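Local coordinates for SLT domain-containing protein (Bdellovibrio bacteriovorus HD100, PDB 6TAB), which is a lysozyme-like enzyme that probably cleaves peptidoglycan, with altered substrate specificity, and helps the predator leave its prey cell, at residues L79-V84 and V140-F146; Y131-V135 and S247-C253; W207-D211 and K223-R227. One frame throughout, in Å; residues are numbered along the deposited sequence. Where two conformers were deposited one is given.

Contact 1 of 3, residues L79-V84 and V140-F146; sequences LWEDKV and VRFESNF
Val140, near the end of helix 125-144, meets Trp80 with a single methyl group: CG2 lies 4.1 Å from Trp80 CZ3, at the edge of the indole and near its plane, and the two side chains approach at about a right angle. The indole NE1 is hydrogen-bonded to Ser91 OG of helix 87-101. Arg141 contributes its backbone N, which sits over one face of the Phe146 ring, offset toward the rim. At Asn145 the chain leaves the helix with positive phi, and Phe146 follows with phi 71°. After this left-handed pair at the end of the long helix, within the lysozyme-like SLT domain, the Phe146 side chain leaves the backbone toward 79-84, its CG anti to the carbonyl carbon and beside the backbone N (chi1 -53°). A weak bond from Phe146 N to Ser144 OG (3.3 Å) spans the turn. Lys83 covers the ring face opposite Arg141 N, its CB 4.3 Å from the centroid and 24° off the normal, a CH-pi contact. From there the lysine chain runs on over the rim, with CG 3.6 Å from Phe146 CE2. Trp80 CA, 3.8 Å from Phe146 CE1, and Leu79 CB, 4.0 Å from Phe146 CZ, come in obliquely. Nearer the backbone, Val84 CG2 packs 3.8 Å from Phe146 CB.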
loop_
_atom_site.group_PDB
_atom_site.type_symbol
_atom_site.label_atom_id
_atom_site.label_comp_id
_atom_site.label_asym_id
_atom_site.label_seq_id
_atom_site.Cartn_x
_atom_site.Cartn_y
_atom_site.Cartn_z
ATOM N N LEU A 79 5.355 5.757 -9.398
ATOM C CA LEU A 79 6.466 5.053 -10.085
ATOM C C LEU A 79 5.987 4.096 -11.184
ATOM O O LEU A 79 6.795 3.778 -12.097
ATOM C CB LEU A 79 7.293 4.302 -9.031
ATOM C CG LEU A 79 8.000 5.169 -7.988
ATOM C CD1 LEU A 79 8.569 4.315 -6.860
ATOM C CD2 LEU A 79 9.106 5.991 -8.615
ATOM N N TRP A 80 4.752 3.574 -11.118
ATOM C CA TRP A 80 4.253 2.663 -12.173
ATOM C C TRP A 80 4.065 3.364 -13.530
ATOM O O TRP A 80 4.032 2.664 -14.575
ATOM C CB TRP A 80 3.002 1.888 -11.721
ATOM C CG TRP A 80 1.871 2.710 -11.161
ATOM C CD1 TRP A 80 1.216 3.741 -11.776
ATOM C CD2 TRP A 80 1.207 2.529 -9.891
ATOM N NE1 TRP A 80 0.223 4.230 -10.968
ATOM C CE2 TRP A 80 0.219 3.532 -9.785
ATOM C CE3 TRP A 80 1.426 1.667 -8.813
ATOM C CZ2 TRP A 80 -0.591 3.654 -8.639
ATOM C CZ3 TRP A 80 0.606 1.758 -7.706
ATOM C CH2 TRP A 80 -0.366 2.758 -7.607
ATOM N N GLU A 81 3.967 4.704 -13.565
ATOM C CA GLU A 81 3.813 5.383 -14.854
ATOM C C GLU A 81 5.104 5.310 -15.698
ATOM O O GLU A 81 5.042 5.486 -16.908
ATOM C CB GLU A 81 3.336 6.838 -14.691
ATOM C CG GLU A 81 1.982 6.962 -14.007
ATOM C CD GLU A 81 1.225 8.273 -14.099
ATOM O OE1 GLU A 81 1.658 9.181 -14.873
ATOM O OE2 GLU A 81 0.182 8.384 -13.371
ATOM N N ASP A 82 6.258 5.036 -15.076
ATOM C CA ASP A 82 7.564 4.893 -15.750
ATOM C C ASP A 82 7.797 3.444 -16.294
ATOM O O ASP A 82 8.758 3.181 -17.023
ATOM C CB ASP A 82 8.710 5.241 -14.779
ATOM C CG ASP A 82 8.488 6.397 -13.790
ATOM O OD1 ASP A 82 7.625 7.234 -14.046
ATOM O OD2 ASP A 82 9.220 6.486 -12.785
ATOM N N LYS A 83 7.071 2.455 -15.753
ATOM C CA LYS A 83 7.436 1.007 -15.832
ATOM C C LYS A 83 6.418 0.183 -16.651
ATOM O O LYS A 83 6.765 -0.915 -17.139
ATOM C CB LYS A 83 7.619 0.384 -14.438
ATOM C CG LYS A 83 8.659 1.068 -13.546
ATOM C CD LYS A 83 10.086 0.891 -14.048
ATOM C CE LYS A 83 11.153 1.239 -13.023
ATOM N NZ LYS A 83 11.489 0.096 -12.128
ATOM N N VAL A 84 5.188 0.693 -16.827
ATOM C CA VAL A 84 4.053 -0.099 -17.267
ATOM C C VAL A 84 3.193 0.672 -18.286
ATOM O O VAL A 84 2.858 1.841 -18.079
ATOM C CB VAL A 84 3.226 -0.437 -16.007
ATOM C CG1 VAL A 84 1.891 -1.053 -16.308
ATOM C CG2 VAL A 84 4.005 -1.303 -15.031
ATOM N N VAL A 140 4.531 -1.561 -4.352
ATOM C CA VAL A 140 4.475 -2.452 -5.549
ATOM C C VAL A 140 5.897 -2.736 -6.073
ATOM O O VAL A 140 6.198 -3.896 -6.426
ATOM C CB VAL A 140 3.550 -1.847 -6.620
ATOM C CG1 VAL A 140 3.685 -2.610 -7.945
ATOM C CG2 VAL A 140 2.082 -1.787 -6.154
ATOM N N ARG A 141 6.748 -1.705 -6.134
ATOM C CA ARG A 141 8.130 -1.882 -6.641
ATOM C C ARG A 141 8.805 -3.047 -5.902
ATOM O O ARG A 141 9.435 -3.904 -6.545
ATOM C CB ARG A 141 8.970 -0.602 -6.457
ATOM C CG ARG A 141 10.487 -0.751 -6.603
ATOM C CD ARG A 141 11.013 -1.261 -7.920
ATOM N NE ARG A 141 12.472 -1.447 -7.828
ATOM C CZ ARG A 141 13.083 -2.564 -7.441
ATOM N NH1 ARG A 141 12.373 -3.613 -7.043
ATOM N NH2 ARG A 141 14.414 -2.611 -7.473
ATOM N N PHE A 142 8.676 -3.083 -4.566
ATOM C CA PHE A 142 9.420 -4.092 -3.761
ATOM C C PHE A 142 8.656 -5.409 -3.561
ATOM O O PHE A 142 9.310 -6.433 -3.299
ATOM C CB PHE A 142 9.937 -3.489 -2.440
ATOM C CG PHE A 142 11.040 -2.482 -2.666
ATOM C CD1 PHE A 142 12.295 -2.890 -3.130
ATOM C CD2 PHE A 142 10.791 -1.122 -2.578
ATOM C CE1 PHE A 142 13.282 -1.953 -3.395
ATOM C CE2 PHE A 142 11.778 -0.193 -2.835
ATOM C CZ PHE A 142 13.019 -0.613 -3.273
ATOM N N GLU A 143 7.304 -5.395 -3.632
ATOM C CA GLU A 143 6.554 -6.656 -3.508
ATOM C C GLU A 143 6.609 -7.488 -4.806
ATOM O O GLU A 143 6.731 -8.712 -4.735
ATOM C CB GLU A 143 5.105 -6.387 -3.076
ATOM C CG GLU A 143 4.948 -5.913 -1.647
ATOM C CD GLU A 143 5.279 -6.960 -0.602
ATOM O OE1 GLU A 143 5.449 -8.172 -0.973
ATOM O OE2 GLU A 143 5.283 -6.610 0.618
ATOM N N SER A 144 6.400 -6.839 -5.956
ATOM C CA SER A 144 6.270 -7.547 -7.276
ATOM C C SER A 144 7.097 -6.965 -8.443
ATOM O O SER A 144 6.992 -7.489 -9.550
ATOM C CB SER A 144 4.816 -7.547 -7.700
ATOM O OG SER A 144 4.369 -6.224 -7.976
ATOM N N ASN A 145 7.788 -5.844 -8.251
ATOM C CA ASN A 145 8.465 -5.160 -9.364
ATOM C C ASN A 145 7.465 -4.941 -10.514
ATOM O O ASN A 145 7.843 -5.053 -11.701
ATOM C CB ASN A 145 9.754 -5.848 -9.856
ATOM C CG ASN A 145 10.676 -4.877 -10.568
ATOM O OD1 ASN A 145 10.593 -3.660 -10.390
ATOM N ND2 ASN A 145 11.562 -5.410 -11.398
ATOM N N PHE A 146 6.222 -4.585 -10.153
ATOM C CA PHE A 146 5.155 -4.154 -11.100
ATOM C C PHE A 146 4.601 -5.307 -11.959
ATOM O O PHE A 146 3.927 -5.053 -12.995
ATOM C CB PHE A 146 5.598 -2.976 -11.987
ATOM C CG PHE A 146 6.128 -1.790 -11.204
ATOM C CD1 PHE A 146 5.278 -0.908 -10.544
ATOM C CD2 PHE A 146 7.493 -1.588 -11.071
ATOM C CE1 PHE A 146 5.774 0.157 -9.819
ATOM C CE2 PHE A 146 7.991 -0.519 -10.328
ATOM C CZ PHE A 146 7.125 0.344 -9.678
#

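Contact 2 of 3, residues Y131-V135 and S247-C253; sequences YWAFV and SQNLSIC
Val135 and Ser247 bring the two backbones closest, their CA atoms 6.8 Å apart, where the end of helix 238-248 passes helix 125-144; beyond it the chain turns along residues 249-253, with Cys253 N bonded to Leu250 O. In this lysozyme-like domain the contact therefore lays the C-terminal tail against the long helix 125-144, and a disulfide from Cys253 to Cys117 fixes the tail covalently. Tyr131 makes the polar link. With CG anti to the backbone N (chi1 176°), its phenol is carried across to the last turn of helix 238-248, where OH donates to Ser247 OG at 2.7 Å, the acceptor lying near the ring plane at its edge. Ser247 OG accepts from the phenol and donates to the carbonyl O of Phe116, so the buried serine hydroxyl is used both ways, and the direction of this short relay is set by the carbonyl, which can only accept.

Leu250 splits its two methyls between two aromatic rings. CD2 stands over the centre of the Phe134 ring, 3.9 Å from the centroid and only 3° off the normal; the six ring carbons are almost equally far from it, as expected for a centred CH-pi contact. CD1 packs instead against Tyr131, 3.9 Å from its CD1, and also reaches Phe134 CD1 at 4.0 Å. Ile252 adds apolar cover near the root of the tyrosine, its CD1 4.3 Å from Tyr131 CB. Cys253 approaches the same ring from an oblique direction, 61° off the ring normal: this sulfur-aromatic contact brings SG to 3.7 Å from both CD1 and CE1 of Tyr131.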
loop_
_atom_site.group_PDB
_atom_site.type_symbol
_atom_site.label_atom_id
_atom_site.label_comp_id
_atom_site.label_asym_id
_atom_site.label_seq_id
_atom_site.Cartn_x
_atom_site.Cartn_y
_atom_site.Cartn_z
ATOM N N TYR A 131 0.132 11.694 -2.601
ATOM C CA TYR A 131 1.079 11.062 -1.672
ATOM C C TYR A 131 0.821 9.538 -1.599
ATOM O O TYR A 131 1.726 8.704 -1.755
ATOM C CB TYR A 131 0.970 11.721 -0.263
ATOM C CG TYR A 131 1.852 11.024 0.751
ATOM C CD1 TYR A 131 3.214 11.276 0.817
ATOM C CD2 TYR A 131 1.343 10.079 1.632
ATOM C CE1 TYR A 131 4.067 10.579 1.661
ATOM C CE2 TYR A 131 2.162 9.406 2.522
ATOM C CZ TYR A 131 3.530 9.639 2.544
ATOM O OH TYR A 131 4.350 8.924 3.390
ATOM N N TRP A 132 -0.444 9.181 -1.303
ATOM C CA TRP A 132 -0.776 7.753 -1.090
ATOM C C TRP A 132 -0.617 6.937 -2.378
ATOM O O TRP A 132 -0.198 5.760 -2.311
ATOM C CB TRP A 132 -2.153 7.576 -0.401
ATOM C CG TRP A 132 -2.016 7.807 1.079
ATOM C CD1 TRP A 132 -2.357 8.935 1.779
ATOM C CD2 TRP A 132 -1.315 6.968 2.020
ATOM N NE1 TRP A 132 -1.977 8.827 3.104
ATOM C CE2 TRP A 132 -1.344 7.614 3.286
ATOM C CE3 TRP A 132 -0.725 5.709 1.919
ATOM C CZ2 TRP A 132 -0.691 7.065 4.388
ATOM C CZ3 TRP A 132 -0.149 5.144 3.034
ATOM C CH2 TRP A 132 -0.126 5.817 4.256
ATOM N N ALA A 133 -0.970 7.509 -3.540
ATOM C CA ALA A 133 -0.692 6.774 -4.822
ATOM C C ALA A 133 0.825 6.517 -5.011
ATOM O O ALA A 133 1.220 5.416 -5.412
ATOM C CB ALA A 133 -1.305 7.481 -5.992
ATOM N N PHE A 134 1.669 7.500 -4.672
ATOM C CA PHE A 134 3.110 7.322 -4.758
ATOM C C PHE A 134 3.583 6.220 -3.791
ATOM O O PHE A 134 4.367 5.295 -4.138
ATOM C CB PHE A 134 3.866 8.632 -4.505
ATOM C CG PHE A 134 5.366 8.477 -4.672
ATOM C CD1 PHE A 134 6.162 8.028 -3.623
ATOM C CD2 PHE A 134 5.983 8.670 -5.908
ATOM C CE1 PHE A 134 7.522 7.802 -3.785
ATOM C CE2 PHE A 134 7.347 8.442 -6.069
ATOM C CZ PHE A 134 8.121 7.998 -5.022
ATOM N N VAL A 135 3.163 6.292 -2.504
ATOM C CA VAL A 135 3.599 5.278 -1.521
ATOM C C VAL A 135 3.157 3.863 -1.955
ATOM O O VAL A 135 3.951 2.902 -1.915
ATOM C CB VAL A 135 3.136 5.613 -0.093
ATOM C CG1 VAL A 135 3.394 4.460 0.871
ATOM C CG2 VAL A 135 3.817 6.890 0.401
ATOM N N SER A 247 9.713 8.621 0.150
ATOM C CA SER A 247 8.575 9.345 0.759
ATOM C C SER A 247 9.011 10.709 1.327
ATOM O O SER A 247 8.443 11.768 1.003
ATOM C CB SER A 247 7.948 8.477 1.845
ATOM O OG SER A 247 6.934 9.168 2.569
ATOM N N GLN A 248 10.053 10.693 2.180
ATOM C CA GLN A 248 10.412 11.903 2.952
ATOM C C GLN A 248 11.059 12.967 2.045
ATOM O O GLN A 248 11.066 14.169 2.430
ATOM C CB GLN A 248 11.226 11.539 4.189
ATOM C CG GLN A 248 12.655 11.170 3.863
ATOM C CD GLN A 248 13.427 10.443 4.956
ATOM O OE1 GLN A 248 12.978 10.152 6.070
ATOM N NE2 GLN A 248 14.618 10.084 4.607
ATOM N N ASN A 249 11.523 12.578 0.846
ATOM C CA ASN A 249 12.148 13.520 -0.117
ATOM C C ASN A 249 11.178 14.001 -1.212
ATOM O O ASN A 249 11.605 14.791 -2.089
ATOM C CB ASN A 249 13.437 12.912 -0.674
ATOM C CG ASN A 249 14.532 12.874 0.387
ATOM O OD1 ASN A 249 15.143 11.848 0.637
ATOM N ND2 ASN A 249 14.848 14.023 0.967
ATOM N N LEU A 250 9.900 13.604 -1.174
ATOM C CA LEU A 250 8.930 14.189 -2.064
ATOM C C LEU A 250 8.869 15.704 -1.794
ATOM O O LEU A 250 8.870 16.136 -0.615
ATOM C CB LEU A 250 7.560 13.524 -1.858
ATOM C CG LEU A 250 7.401 12.009 -2.227
ATOM C CD1 LEU A 250 6.032 11.576 -1.805
ATOM C CD2 LEU A 250 7.656 11.829 -3.726
ATOM N N SER A 251 8.723 16.522 -2.852
ATOM C CA SER A 251 8.726 17.989 -2.708
ATOM C C SER A 251 7.616 18.454 -1.758
ATOM O O SER A 251 7.803 19.393 -0.969
ATOM C CB SER A 251 8.704 18.699 -4.070
ATOM O OG SER A 251 7.503 18.377 -4.791
ATOM N N ILE A 252 6.468 17.792 -1.827
ATOM C CA ILE A 252 5.312 18.160 -0.974
ATOM C C ILE A 252 5.551 17.854 0.515
ATOM O O ILE A 252 4.820 18.388 1.391
ATOM C CB ILE A 252 3.996 17.538 -1.492
ATOM C CG1 ILE A 252 4.017 16.002 -1.425
ATOM C CG2 ILE A 252 3.671 18.101 -2.880
ATOM C CD1 ILE A 252 2.717 15.327 -1.787
ATOM N N CYS A 253 6.466 16.938 0.826
ATOM C CA CYS A 253 6.720 16.445 2.187
ATOM C C CYS A 253 7.848 17.225 2.883
ATOM O O CYS A 253 7.889 17.291 4.125
ATOM C CB CYS A 253 7.087 14.960 2.185
ATOM S SG CYS A 253 5.666 13.877 1.884
#

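Contact 3 of 3, residues W207-D211 and K223-R227; sequences WVSRD and KGGAR
Trp207 and Arg227 lie almost flat against each other, the indole and guanidinium planes 14° apart. Arg227 CD stands over one face of the indole, 3.5 Å from the centroid of the six-membered ring, in a CH-pi contact, while Trp207 CZ3 lies beneath the centre of the guanidinium. The edge of that guanidinium is taken by Asp211, whose carboxylate is nearly coplanar with it, 10° apart. Arg227 grips side-on with two nitrogens: NE donates to Asp211 OD2 and NH2 to Asp211 OD1, both at 2.9 Å, each using the syn lone pair of its acceptor. A bend at chi2 (-132°), well away from a staggered value, turns the arginine chain so that it runs over the indole and still meets the carboxylate.

The anti lone pair of OD2 is used as well, by Gly224 N at 2.8 Å. Gly224 has positive phi, a conformation that favours glycine, and its CA comes close to the helix, 4.1 Å from Val208 N. Its carbonyl O in turn reaches Trp207 CB at 3.3 Å. Together these contacts join, in the lysozyme-like domain, the end of helix 193-211 to the chain leaving the small hairpin 217-222, so the short excursion between them is closed at its base. The indole is also held by its NE1, which bonds to Tyr180 OH.

On the other oxygen, a water donates to Asp211 OD1 (2.8 Å) and accepts from Lys223 NZ (3.0 Å), bridging a pair of charges too far apart for a direct salt bridge. Three N-H donors, a water and the nearby arginine and lysine probably outweigh the unfavourable C-terminal helix end and would favour the ionised carboxylate.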
loop_
_atom_site.group_PDB
_atom_site.type_symbol
_atom_site.label_atom_id
_atom_site.label_comp_id
_atom_site.label_asym_id
_atom_site.label_seq_id
_atom_site.Cartn_x
_atom_site.Cartn_y
_atom_site.Cartn_z
ATOM N N TRP A 207 -6.071 -0.157 9.018
ATOM C CA TRP A 207 -5.004 -0.115 10.048
ATOM C C TRP A 207 -4.411 1.282 10.296
ATOM O O TRP A 207 -4.082 1.605 11.452
ATOM C CB TRP A 207 -3.910 -1.138 9.781
ATOM C CG TRP A 207 -4.375 -2.559 9.779
ATOM C CD1 TRP A 207 -4.251 -3.440 8.745
ATOM C CD2 TRP A 207 -4.976 -3.273 10.855
ATOM N NE1 TRP A 207 -4.726 -4.657 9.109
ATOM C CE2 TRP A 207 -5.218 -4.588 10.386
ATOM C CE3 TRP A 207 -5.357 -2.944 12.156
ATOM C CZ2 TRP A 207 -5.757 -5.591 11.179
ATOM C CZ3 TRP A 207 -5.922 -3.935 12.935
ATOM C CH2 TRP A 207 -6.137 -5.230 12.451
ATOM N N VAL A 208 -4.154 2.078 9.241
ATOM C CA VAL A 208 -3.620 3.423 9.466
ATOM C C VAL A 208 -4.610 4.238 10.325
ATOM O O VAL A 208 -4.201 4.975 11.231
ATOM C CB VAL A 208 -3.203 4.116 8.152
ATOM C CG1 VAL A 208 -2.670 5.538 8.398
ATOM C CG2 VAL A 208 -2.143 3.299 7.402
ATOM N N SER A 209 -5.968 4.101 10.124
ATOM C CA SER A 209 -7.026 4.838 10.874
ATOM C C SER A 209 -7.222 4.307 12.308
ATOM O O SER A 209 -7.497 5.103 13.234
ATOM C CB SER A 209 -8.335 4.844 10.107
ATOM O OG SER A 209 -9.359 5.505 10.836
ATOM N N ARG A 210 -7.051 2.984 12.416
ATOM C CA ARG A 210 -7.217 2.383 13.790
ATOM C C ARG A 210 -5.996 2.744 14.654
ATOM O O ARG A 210 -6.125 3.026 15.878
ATOM C CB ARG A 210 -7.385 0.852 13.725
ATOM C CG ARG A 210 -7.450 0.090 15.051
ATOM C CD ARG A 210 -7.525 -1.429 14.896
ATOM N NE ARG A 210 -7.751 -2.153 16.155
ATOM C CZ ARG A 210 -8.927 -2.598 16.590
ATOM N NH1 ARG A 210 -10.023 -2.436 15.870
ATOM N NH2 ARG A 210 -9.011 -3.205 17.761
ATOM N N ASP A 211 -4.789 2.699 14.060
ATOM C CA ASP A 211 -3.541 2.796 14.837
ATOM C C ASP A 211 -3.022 4.258 14.911
ATOM O O ASP A 211 -2.124 4.559 15.732
ATOM C CB ASP A 211 -2.483 1.851 14.249
ATOM C CG ASP A 211 -2.773 0.360 14.402
ATOM O OD1 ASP A 211 -3.582 -0.008 15.342
ATOM O OD2 ASP A 211 -2.184 -0.441 13.608
ATOM N N LYS A 223 2.334 -1.837 13.591
ATOM C CA LYS A 223 1.207 -0.912 13.464
ATOM C C LYS A 223 1.025 -0.437 12.010
ATOM O O LYS A 223 1.952 -0.516 11.156
ATOM C CB LYS A 223 1.428 0.304 14.371
ATOM C CG LYS A 223 1.508 -0.014 15.858
ATOM C CD LYS A 223 0.249 -0.610 16.483
ATOM C CE LYS A 223 0.409 -0.906 17.963
ATOM N NZ LYS A 223 -0.783 -1.592 18.509
ATOM N N GLY A 224 -0.179 0.088 11.707
ATOM C CA GLY A 224 -0.466 0.644 10.381
ATOM C C GLY A 224 -0.256 -0.385 9.278
ATOM O O GLY A 224 -0.617 -1.574 9.398
ATOM N N GLY A 225 0.297 0.060 8.135
ATOM C CA GLY A 225 0.534 -0.856 6.993
ATOM C C GLY A 225 1.511 -1.975 7.339
ATOM O O GLY A 225 1.500 -3.033 6.656
ATOM N N ALA A 226 2.379 -1.762 8.357
ATOM C CA ALA A 226 3.320 -2.837 8.780
ATOM C C ALA A 226 2.566 -4.030 9.397
ATOM O O ALA A 226 3.145 -5.098 9.552
ATOM C CB ALA A 226 4.367 -2.287 9.722
ATOM N N ARG A 227 1.277 -3.864 9.776
ATOM C CA ARG A 227 0.472 -5.056 10.204
ATOM C C ARG A 227 0.424 -6.118 9.081
ATOM O O ARG A 227 0.422 -7.330 9.375
ATOM C CB ARG A 227 -0.964 -4.632 10.566
ATOM C CG ARG A 227 -1.108 -3.760 11.811
ATOM C CD ARG A 227 -2.178 -4.240 12.725
ATOM N NE ARG A 227 -2.412 -3.349 13.844
ATOM C CZ ARG A 227 -3.095 -3.751 14.914
ATOM N NH1 ARG A 227 -3.340 -5.057 15.114
ATOM N NH2 ARG A 227 -3.485 -2.846 15.797
HETATM O O HOH W 1 -2.983 0.422 18.042
#

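Contacts 1 and 2 both use helix 125-144, at its end and along its middle, with centres 16 Å apart. They touch directly: Leu79 CG packs 3.8 Å from Phe134 CE2, and Trp80 CH2 packs 3.8 Å from Ala133 O. Their segments alternate along the chain, so chain from before helix 87-101 and from the C-terminal tail converge on the same helix. Contact 3 is local, with 11 residues between its segments, and falls within the sequence span enclosed by contact 2. Its centre is about 18 Å from that of contact 2 and 23 Å from that of contact 1. Segments from near both modelled ends thus pack on helix 125-144, while contact 3 closes a local excursion on the far side of the chain's centre from contact 1.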